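Local coordinates for protein NADPH-ferredoxin reductase FprA (Mycobacterium tuberculosis, PDB 1LQT) that catalyses electron transfer between NADPH and ferredoxin with the help of bound FAD, and may supply electrons to P450 systems, at residues V151-G156 against E285-G290; N157-V162 against V194-R199. All coordinates share one frame; numbering follows the deposited sequence.

Interactions 1 and 2, whose centres lie about 9 Å apart, meet at the NADP-binding Rossmann fold. Strand 149-153 enters interaction 1, and helix 157-167, next along the chain, enters interaction 2. The two contacts are joined through the parallel sheet: Val152 N lies 2.8 Å from Val195 O, and Val152 O lies 2.8 Å from Val197 N, both probable hydrogen bonds. Both contacts reach the 4-oxo derivative of NADP. Asn155 of 151-156 holds a ribose hydroxyl, Val158 of 157-162 a diphosphate oxygen, and Arg199 of 194-199 the 2'-phosphate. Ile153 and Arg199 lie on opposite sides of the adenine plane, one from each interaction.

Interaction 1: residues V151-G156 against E285-G290; sequences VVIGNG and ERIVLG. With ODP (4-oxo-nicotinamide-adenine dinucleotide phosphate), chain I.
Ile287 reaches from strand 286-296 into the angle between Val151 and Ile153, and its CD1 makes the apolar contacts of this pair. It lies 4.2 Å from Val151 CG1 and 4.3 Å from Ile153 CD1, so one methyl bridges two residues on the same face of strand 149-153. Ile287 gets that far because its chain is fully stretched, CG1 anti to the backbone N (chi1 -171°) and CD1 continuing the line. The Ile153 chain is kinked instead, which lets CD1 turn to Ile287 while CG2 heads for the nucleotide, 3.6 Å from C2A of the adenine. No hydrogen bond links the segments. The CA atoms of Val151 and Ile287 are 8.5 Å apart, those of Ile153 and Leu289 10.7 Å, so the strands diverge toward the ligand.

This is packing between two sheets. Strand 149-153 sits inside the parallel Rossmann sheet, its backbone bonded to Val319 and Val197 of the flanking strands, whereas 286-296 is the middle strand of a three-stranded antiparallel sheet laid against that face. Beyond Ile153 the chain enters the glycine-rich turn of the Rossmann motif, with Gly154 at a positive phi and Gly156 as N-cap of the following helix.

Polar contacts belong to that turn. Asn155 N donates to the ribose hydroxyl O3B of the nucleotide at 2.9 Å, bent to 137°, and Asn155 CB rests against the same oxygen. Its amide folds back instead: ND2 donates to Gly154 O at 2.9 Å from above the carbonyl plane, nearly square to the C=O bond, tying side chain to turn. Gly156 brings its bare CA to 3.4 Å from O1N of the diphosphate.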
loop_
_atom_site.group_PDB
_atom_site.type_symbol
_atom_site.label_atom_id
_atom_site.label_comp_id
_atom_site.label_asym_id
_atom_site.label_seq_id
_atom_site.Cartn_x
_atom_site.Cartn_y
_atom_site.Cartn_z
ATOM N N VAL A 151 -19.703 -1.180 -5.662
ATOM C CA VAL A 151 -18.953 -1.490 -6.875
ATOM C C VAL A 151 -17.498 -1.161 -6.609
ATOM O O VAL A 151 -17.178 -0.097 -6.120
ATOM C CB VAL A 151 -19.508 -0.692 -8.034
ATOM C CG1 VAL A 151 -18.642 -0.857 -9.266
ATOM C CG2 VAL A 151 -20.944 -1.132 -8.350
ATOM N N VAL A 152 -16.635 -2.110 -6.949
ATOM C CA VAL A 152 -15.194 -1.967 -6.849
ATOM C C VAL A 152 -14.626 -2.035 -8.248
ATOM O O VAL A 152 -14.856 -2.985 -8.980
ATOM C CB VAL A 152 -14.578 -3.060 -5.965
ATOM C CG1 VAL A 152 -13.058 -2.890 -5.905
ATOM C CG2 VAL A 152 -15.158 -3.032 -4.559
ATOM N N ILE A 153 -13.885 -1.007 -8.624
ATOM C CA ILE A 153 -13.246 -0.949 -9.946
ATOM C C ILE A 153 -11.815 -1.453 -9.827
ATOM O O ILE A 153 -11.085 -0.973 -8.978
ATOM C CB ILE A 153 -13.241 0.468 -10.517
ATOM C CG1 ILE A 153 -14.617 1.125 -10.467
ATOM C CG2 ILE A 153 -12.655 0.458 -11.922
ATOM C CD1 ILE A 153 -15.719 0.402 -11.192
ATOM N N GLY A 154 -11.433 -2.405 -10.671
ATOM C CA GLY A 154 -10.077 -2.885 -10.750
ATOM C C GLY A 154 -9.972 -4.380 -10.548
ATOM O O GLY A 154 -10.859 -5.011 -9.980
ATOM N N ASN A 155 -8.869 -4.933 -11.018
ATOM C CA ASN A 155 -8.608 -6.366 -10.982
ATOM C C ASN A 155 -7.240 -6.692 -10.395
ATOM O O ASN A 155 -6.591 -7.632 -10.835
ATOM C CB ASN A 155 -8.756 -7.001 -12.378
ATOM C CG ASN A 155 -10.187 -7.398 -12.787
ATOM O OD1 ASN A 155 -10.309 -7.923 -13.888
ATOM N ND2 ASN A 155 -11.204 -7.156 -11.975
ATOM N N GLY A 156 -6.835 -5.941 -9.372
ATOM C CA GLY A 156 -5.689 -6.305 -8.580
ATOM C C GLY A 156 -6.095 -6.846 -7.228
ATOM O O GLY A 156 -7.272 -6.847 -6.848
ATOM N N GLU A 285 -25.571 7.081 -6.494
ATOM C CA GLU A 285 -26.793 6.291 -6.567
ATOM C C GLU A 285 -26.781 5.263 -7.672
ATOM O O GLU A 285 -27.486 4.274 -7.598
ATOM C CB GLU A 285 -28.012 7.188 -6.723
ATOM C CG GLU A 285 -28.246 8.072 -5.519
ATOM C CD GLU A 285 -29.487 8.917 -5.658
ATOM O OE1 GLU A 285 -29.397 10.051 -6.193
ATOM O OE2 GLU A 285 -30.552 8.424 -5.249
ATOM N N ARG A 286 -26.003 5.482 -8.720
ATOM C CA ARG A 286 -25.934 4.541 -9.844
ATOM C C ARG A 286 -24.633 4.766 -10.574
ATOM O O ARG A 286 -24.001 5.815 -10.448
ATOM C CB ARG A 286 -27.140 4.577 -10.735
ATOM C CG ARG A 286 -27.516 5.863 -11.291
ATOM C CD ARG A 286 -29.083 6.054 -11.560
ATOM N NE ARG A 286 -29.278 7.490 -11.626
ATOM C CZ ARG A 286 -29.645 8.260 -10.640
ATOM N NH1 ARG A 286 -30.079 7.743 -9.503
ATOM N NH2 ARG A 286 -29.669 9.578 -10.833
ATOM N N ILE A 287 -24.235 3.755 -11.334
ATOM C CA ILE A 287 -23.047 3.839 -12.132
ATOM C C ILE A 287 -23.359 3.389 -13.538
ATOM O O ILE A 287 -24.084 2.434 -13.758
ATOM C CB ILE A 287 -21.883 3.012 -11.495
ATOM C CG1 ILE A 287 -20.541 3.256 -12.194
ATOM C CG2 ILE A 287 -22.220 1.532 -11.405
ATOM C CD1 ILE A 287 -19.340 2.721 -11.448
ATOM N N VAL A 288 -22.777 4.114 -14.484
ATOM C CA VAL A 288 -22.856 3.763 -15.900
ATOM C C VAL A 288 -21.625 2.959 -16.266
ATOM O O VAL A 288 -20.510 3.390 -16.007
ATOM C CB VAL A 288 -22.937 5.020 -16.786
ATOM C CG1 VAL A 288 -23.079 4.645 -18.271
ATOM C CG2 VAL A 288 -24.093 5.903 -16.337
ATOM N N LEU A 289 -21.857 1.790 -16.855
ATOM C CA LEU A 289 -20.803 0.864 -17.249
ATOM C C LEU A 289 -20.805 0.707 -18.762
ATOM O O LEU A 289 -21.843 0.781 -19.422
ATOM C CB LEU A 289 -21.063 -0.501 -16.604
ATOM C CG LEU A 289 -21.125 -0.499 -15.081
ATOM C CD1 LEU A 289 -21.528 -1.876 -14.581
ATOM C CD2 LEU A 289 -19.825 -0.048 -14.447
ATOM N N GLY A 290 -19.606 0.511 -19.296
ATOM C CA GLY A 290 -19.408 0.287 -20.714
ATOM C C GLY A 290 -18.712 -1.033 -20.953
ATOM O O GLY A 290 -17.782 -1.398 -20.245
HETATM O O1X ODP I . -6.058 -3.234 -17.286
HETATM P P2B ODP I . -5.106 -3.142 -16.133
HETATM O O2X ODP I . -4.269 -4.386 -15.920
HETATM O O3X ODP I . -4.243 -1.892 -16.169
HETATM O O2B ODP I . -6.095 -3.016 -14.865
HETATM C C2B ODP I . -5.661 -2.526 -13.599
HETATM C C3B ODP I . -5.494 -3.576 -12.526
HETATM O O3B ODP I . -6.531 -4.542 -12.619
HETATM C C1B ODP I . -6.725 -1.667 -13.019
HETATM N N9A ODP I . -6.916 -0.366 -13.610
HETATM C C8A ODP I . -6.006 0.653 -13.743
HETATM N N7A ODP I . -6.549 1.732 -14.276
HETATM C C5A ODP I . -7.870 1.425 -14.502
HETATM C C4A ODP I . -8.094 0.108 -14.094
HETATM N N3A ODP I . -9.287 -0.535 -14.149
HETATM C C2A ODP I . -10.282 0.207 -14.667
HETATM N N1A ODP I . -10.159 1.500 -15.079
HETATM C C6A ODP I . -8.946 2.124 -15.000
HETATM N N6A ODP I . -8.898 3.415 -15.356
HETATM O O4B ODP I . -6.317 -1.515 -11.672
HETATM C C4B ODP I . -5.716 -2.751 -11.258
HETATM C C5B ODP I . -4.449 -2.454 -10.510
HETATM O O5B ODP I . -3.981 -3.665 -9.963
HETATM P PA ODP I . -2.518 -3.720 -9.328
HETATM O O1A ODP I . -2.258 -5.103 -8.939
HETATM O O2A ODP I . -1.533 -3.045 -10.198
HETATM O O3 ODP I . -2.666 -2.756 -8.064
HETATM P PN ODP I . -3.291 -2.972 -6.575
HETATM O O1N ODP I . -4.483 -3.847 -6.620
HETATM O O2N ODP I . -3.387 -1.596 -6.045
HETATM O O5D ODP I . -2.165 -3.787 -5.832
HETATM C C5D ODP I . -0.874 -3.159 -5.621
HETATM C C4D ODP I . 0.146 -4.243 -5.347
HETATM O O4D ODP I . 0.015 -4.782 -4.037
HETATM C C1D ODP I . -0.103 -6.204 -4.124
HETATM C C2D ODP I . -0.579 -6.463 -5.491
HETATM O O2D ODP I . -0.523 -7.781 -5.902
HETATM C C3D ODP I . 0.045 -5.407 -6.325
HETATM O O3D ODP I . 1.330 -5.850 -6.709
HETATM N N1N ODP I . -0.782 -6.756 -3.005
HETATM C C2N ODP I . -0.529 -8.112 -2.697
HETATM C C3N ODP I . -1.423 -8.771 -1.920
HETATM C C7N ODP I . -1.062 -10.246 -1.691
HETATM N N7N ODP I . -1.908 -10.925 -0.960
HETATM O O7N ODP I . -0.020 -10.684 -2.226
HETATM C C4N ODP I . -2.608 -8.205 -1.429
HETATM O O99 ODP I . -3.477 -8.841 -0.757
HETATM C C5N ODP I . -2.857 -6.801 -1.785
HETATM C C6N ODP I . -1.931 -6.106 -2.594
#

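Interaction 2: residues N157-V162 against V194-R199. With ODP (4-oxo-nicotinamide-adenine dinucleotide phosphate), chain I.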
loop_
_atom_site.group_PDB
_atom_site.type_symbol
_atom_site.label_atom_id
_atom_site.label_comp_id
_atom_site.label_asym_id
_atom_site.label_seq_id
_atom_site.Cartn_x
_atom_site.Cartn_y
_atom_site.Cartn_z
ATOM N N ASN A 157 -5.111 -7.312 -6.475
ATOM C CA ASN A 157 -5.427 -7.896 -5.190
ATOM C C ASN A 157 -6.025 -6.894 -4.211
ATOM O O ASN A 157 -6.745 -7.305 -3.311
ATOM C CB ASN A 157 -4.180 -8.558 -4.584
ATOM C CG ASN A 157 -3.801 -9.848 -5.270
ATOM O OD1 ASN A 157 -4.635 -10.589 -5.759
ATOM N ND2 ASN A 157 -2.504 -10.135 -5.273
ATOM N N VAL A 158 -5.745 -5.605 -4.349
ATOM C CA VAL A 158 -6.371 -4.670 -3.427
ATOM C C VAL A 158 -7.894 -4.656 -3.631
ATOM O O VAL A 158 -8.661 -4.485 -2.703
ATOM C CB VAL A 158 -5.746 -3.271 -3.518
ATOM C CG1 VAL A 158 -6.500 -2.285 -2.632
ATOM C CG2 VAL A 158 -4.286 -3.331 -3.136
ATOM N N ALA A 159 -8.352 -4.848 -4.876
ATOM C CA ALA A 159 -9.784 -4.935 -5.126
ATOM C C ALA A 159 -10.408 -6.099 -4.356
ATOM O O ALA A 159 -11.502 -5.988 -3.836
ATOM C CB ALA A 159 -10.070 -5.091 -6.607
ATOM N N LEU A 160 -9.678 -7.208 -4.287
ATOM C CA LEU A 160 -10.158 -8.337 -3.503
ATOM C C LEU A 160 -10.194 -7.990 -2.031
ATOM O O LEU A 160 -11.158 -8.344 -1.362
ATOM C CB LEU A 160 -9.281 -9.549 -3.719
ATOM C CG LEU A 160 -9.198 -10.061 -5.137
ATOM C CD1 LEU A 160 -8.297 -11.292 -5.198
ATOM C CD2 LEU A 160 -10.572 -10.367 -5.700
ATOM N N ASP A 161 -9.168 -7.331 -1.508
ATOM C CA ASP A 161 -9.178 -6.945 -0.104
ATOM C C ASP A 161 -10.419 -6.096 0.195
ATOM O O ASP A 161 -11.117 -6.316 1.183
ATOM C CB ASP A 161 -7.944 -6.129 0.263
ATOM C CG ASP A 161 -6.661 -6.923 0.426
ATOM O OD1 ASP A 161 -6.679 -8.152 0.340
ATOM O OD2 ASP A 161 -5.613 -6.294 0.697
ATOM N N VAL A 162 -10.693 -5.101 -0.650
ATOM C CA VAL A 162 -11.832 -4.232 -0.418
ATOM C C VAL A 162 -13.114 -5.041 -0.376
ATOM O O VAL A 162 -13.947 -4.885 0.513
ATOM C CB VAL A 162 -11.899 -3.153 -1.485
ATOM C CG1 VAL A 162 -13.178 -2.374 -1.436
ATOM C CG2 VAL A 162 -10.704 -2.199 -1.379
ATOM N N VAL A 194 -21.189 -7.010 -3.773
ATOM C CA VAL A 194 -20.089 -6.228 -4.304
ATOM C C VAL A 194 -19.837 -6.715 -5.720
ATOM O O VAL A 194 -19.672 -7.899 -5.936
ATOM C CB VAL A 194 -18.794 -6.401 -3.480
ATOM C CG1 VAL A 194 -17.647 -5.650 -4.122
ATOM C CG2 VAL A 194 -18.986 -5.917 -2.055
ATOM N N VAL A 195 -19.811 -5.783 -6.646
ATOM C CA VAL A 195 -19.492 -6.090 -8.035
ATOM C C VAL A 195 -18.086 -5.571 -8.315
ATOM O O VAL A 195 -17.810 -4.391 -8.171
ATOM C CB VAL A 195 -20.473 -5.461 -9.025
ATOM C CG1 VAL A 195 -20.170 -5.947 -10.414
ATOM C CG2 VAL A 195 -21.911 -5.817 -8.633
ATOM N N ILE A 196 -17.175 -6.478 -8.640
ATOM C CA ILE A 196 -15.776 -6.177 -8.984
ATOM C C ILE A 196 -15.711 -6.087 -10.494
ATOM O O ILE A 196 -16.004 -7.044 -11.203
ATOM C CB ILE A 196 -14.851 -7.261 -8.472
ATOM C CG1 ILE A 196 -14.959 -7.378 -6.964
ATOM C CG2 ILE A 196 -13.411 -6.966 -8.898
ATOM C CD1 ILE A 196 -14.207 -8.513 -6.380
ATOM N N VAL A 197 -15.302 -4.923 -10.977
ATOM C CA VAL A 197 -15.406 -4.564 -12.390
ATOM C C VAL A 197 -14.004 -4.366 -12.975
ATOM O O VAL A 197 -13.302 -3.413 -12.618
ATOM C CB VAL A 197 -16.231 -3.272 -12.537
ATOM C CG1 VAL A 197 -16.435 -2.923 -13.989
ATOM C CG2 VAL A 197 -17.573 -3.408 -11.840
ATOM N N GLY A 198 -13.620 -5.272 -13.874
ATOM C CA GLY A 198 -12.335 -5.260 -14.547
ATOM C C GLY A 198 -12.483 -4.792 -15.976
ATOM O O GLY A 198 -13.328 -5.289 -16.699
ATOM N N ARG A 199 -11.596 -3.899 -16.414
ATOM C CA ARG A 199 -11.676 -3.339 -17.753
ATOM C C ARG A 199 -11.210 -4.294 -18.832
ATOM O O ARG A 199 -11.767 -4.279 -19.944
ATOM C CB ARG A 199 -10.970 -1.988 -17.841
ATOM C CG ARG A 199 -9.462 -2.013 -17.625
ATOM C CD ARG A 199 -8.847 -0.678 -17.914
ATOM N NE ARG A 199 -7.434 -0.678 -17.570
ATOM C CZ ARG A 199 -6.692 0.410 -17.613
ATOM N NH1 ARG A 199 -7.222 1.554 -18.003
ATOM N NH2 ARG A 199 -5.423 0.346 -17.287
HETATM O O1X ODP I . -6.058 -3.234 -17.286
HETATM P P2B ODP I . -5.106 -3.142 -16.133
HETATM O O2X ODP I . -4.269 -4.386 -15.920
HETATM O O3X ODP I . -4.243 -1.892 -16.169
HETATM O O2B ODP I . -6.095 -3.016 -14.865
HETATM C C2B ODP I . -5.661 -2.526 -13.599
HETATM C C3B ODP I . -5.494 -3.576 -12.526
HETATM O O3B ODP I . -6.531 -4.542 -12.619
HETATM C C1B ODP I . -6.725 -1.667 -13.019
HETATM N N9A ODP I . -6.916 -0.366 -13.610
HETATM C C8A ODP I . -6.006 0.653 -13.743
HETATM N N7A ODP I . -6.549 1.732 -14.276
HETATM C C5A ODP I . -7.870 1.425 -14.502
HETATM C C4A ODP I . -8.094 0.108 -14.094
HETATM N N3A ODP I . -9.287 -0.535 -14.149
HETATM C C2A ODP I . -10.282 0.207 -14.667
HETATM N N1A ODP I . -10.159 1.500 -15.079
HETATM C C6A ODP I . -8.946 2.124 -15.000
HETATM N N6A ODP I . -8.898 3.415 -15.356
HETATM O O4B ODP I . -6.317 -1.515 -11.672
HETATM C C4B ODP I . -5.716 -2.751 -11.258
HETATM C C5B ODP I . -4.449 -2.454 -10.510
HETATM O O5B ODP I . -3.981 -3.665 -9.963
HETATM P PA ODP I . -2.518 -3.720 -9.328
HETATM O O1A ODP I . -2.258 -5.103 -8.939
HETATM O O2A ODP I . -1.533 -3.045 -10.198
HETATM O O3 ODP I . -2.666 -2.756 -8.064
HETATM P PN ODP I . -3.291 -2.972 -6.575
HETATM O O1N ODP I . -4.483 -3.847 -6.620
HETATM O O2N ODP I . -3.387 -1.596 -6.045
HETATM O O5D ODP I . -2.165 -3.787 -5.832
HETATM C C5D ODP I . -0.874 -3.159 -5.621
HETATM C C4D ODP I . 0.146 -4.243 -5.347
HETATM O O4D ODP I . 0.015 -4.782 -4.037
HETATM C C1D ODP I . -0.103 -6.204 -4.124
HETATM C C2D ODP I . -0.579 -6.463 -5.491
HETATM O O2D ODP I . -0.523 -7.781 -5.902
HETATM C C3D ODP I . 0.045 -5.407 -6.325
HETATM O O3D ODP I . 1.330 -5.850 -6.709
HETATM N N1N ODP I . -0.782 -6.756 -3.005
HETATM C C2N ODP I . -0.529 -8.112 -2.697
HETATM C C3N ODP I . -1.423 -8.771 -1.920
HETATM C C7N ODP I . -1.062 -10.246 -1.691
HETATM N N7N ODP I . -1.908 -10.925 -0.960
HETATM O O7N ODP I . -0.020 -10.684 -2.226
HETATM C C4N ODP I . -2.608 -8.205 -1.429
HETATM O O99 ODP I . -3.477 -8.841 -0.757
HETATM C C5N ODP I . -2.857 -6.801 -1.785
HETATM C C6N ODP I . -1.931 -6.106 -2.594
#
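Helix 157-167 starts beside strand 193-197 with Ala159 facing Ile196, their CA atoms 7.2 Å apart, and the two backbones share no hydrogen bond. Ile196 supplies both side-chain contacts from the strand. Its CG2 meets Ala159 CB at 4.5 Å, where the small alanine brings the helix near the sheet. Its other branch ends in CD1, which touches Leu160 CD2 at 4.1 Å; these two side chains cross at about a right angle. Although the CB of Leu160 points away from the strand, the bend at CG turns its CD2 branch back to Ile196, while CD1 continues the line of the chain.

The ends of both segments grip the nucleotide. Val158 N, in the first turn of the helix, donates to diphosphate oxygen O1N at 3.1 Å (153°), and the helix N-terminus would probably favour the negative charge there. Asn157 ND2 makes a weak bond to ribose O2D, also 3.1 Å, and is hydrogen-bonded to Thr208 OG1 as well. Arg199 handles the 2'-phosphate: NE donates to O1X at 2.9 Å, and NH2 to O3X at 2.8 Å, nearly straight at 167°. From CG, packed between the backbone N and carbonyl carbon (chi1 65°), the chain runs out extended to the guanidinium, whose one face carries adenine C5A 3.4 Å above its centre while O1X lies at its edge in plane. Arginines after the second Rossmann strand are consistent with a preference for NADP over NAD; Arg200 also bonds the nucleotide.

In the fold this is the beta-alpha-beta unit of the NADP site: the helix lies over Val152 of strand 149-153 as well as over strand 193-197, with helix 125-132 against its Val158 and Val162, and strand 265-270 bonded to the far edge of 193-197.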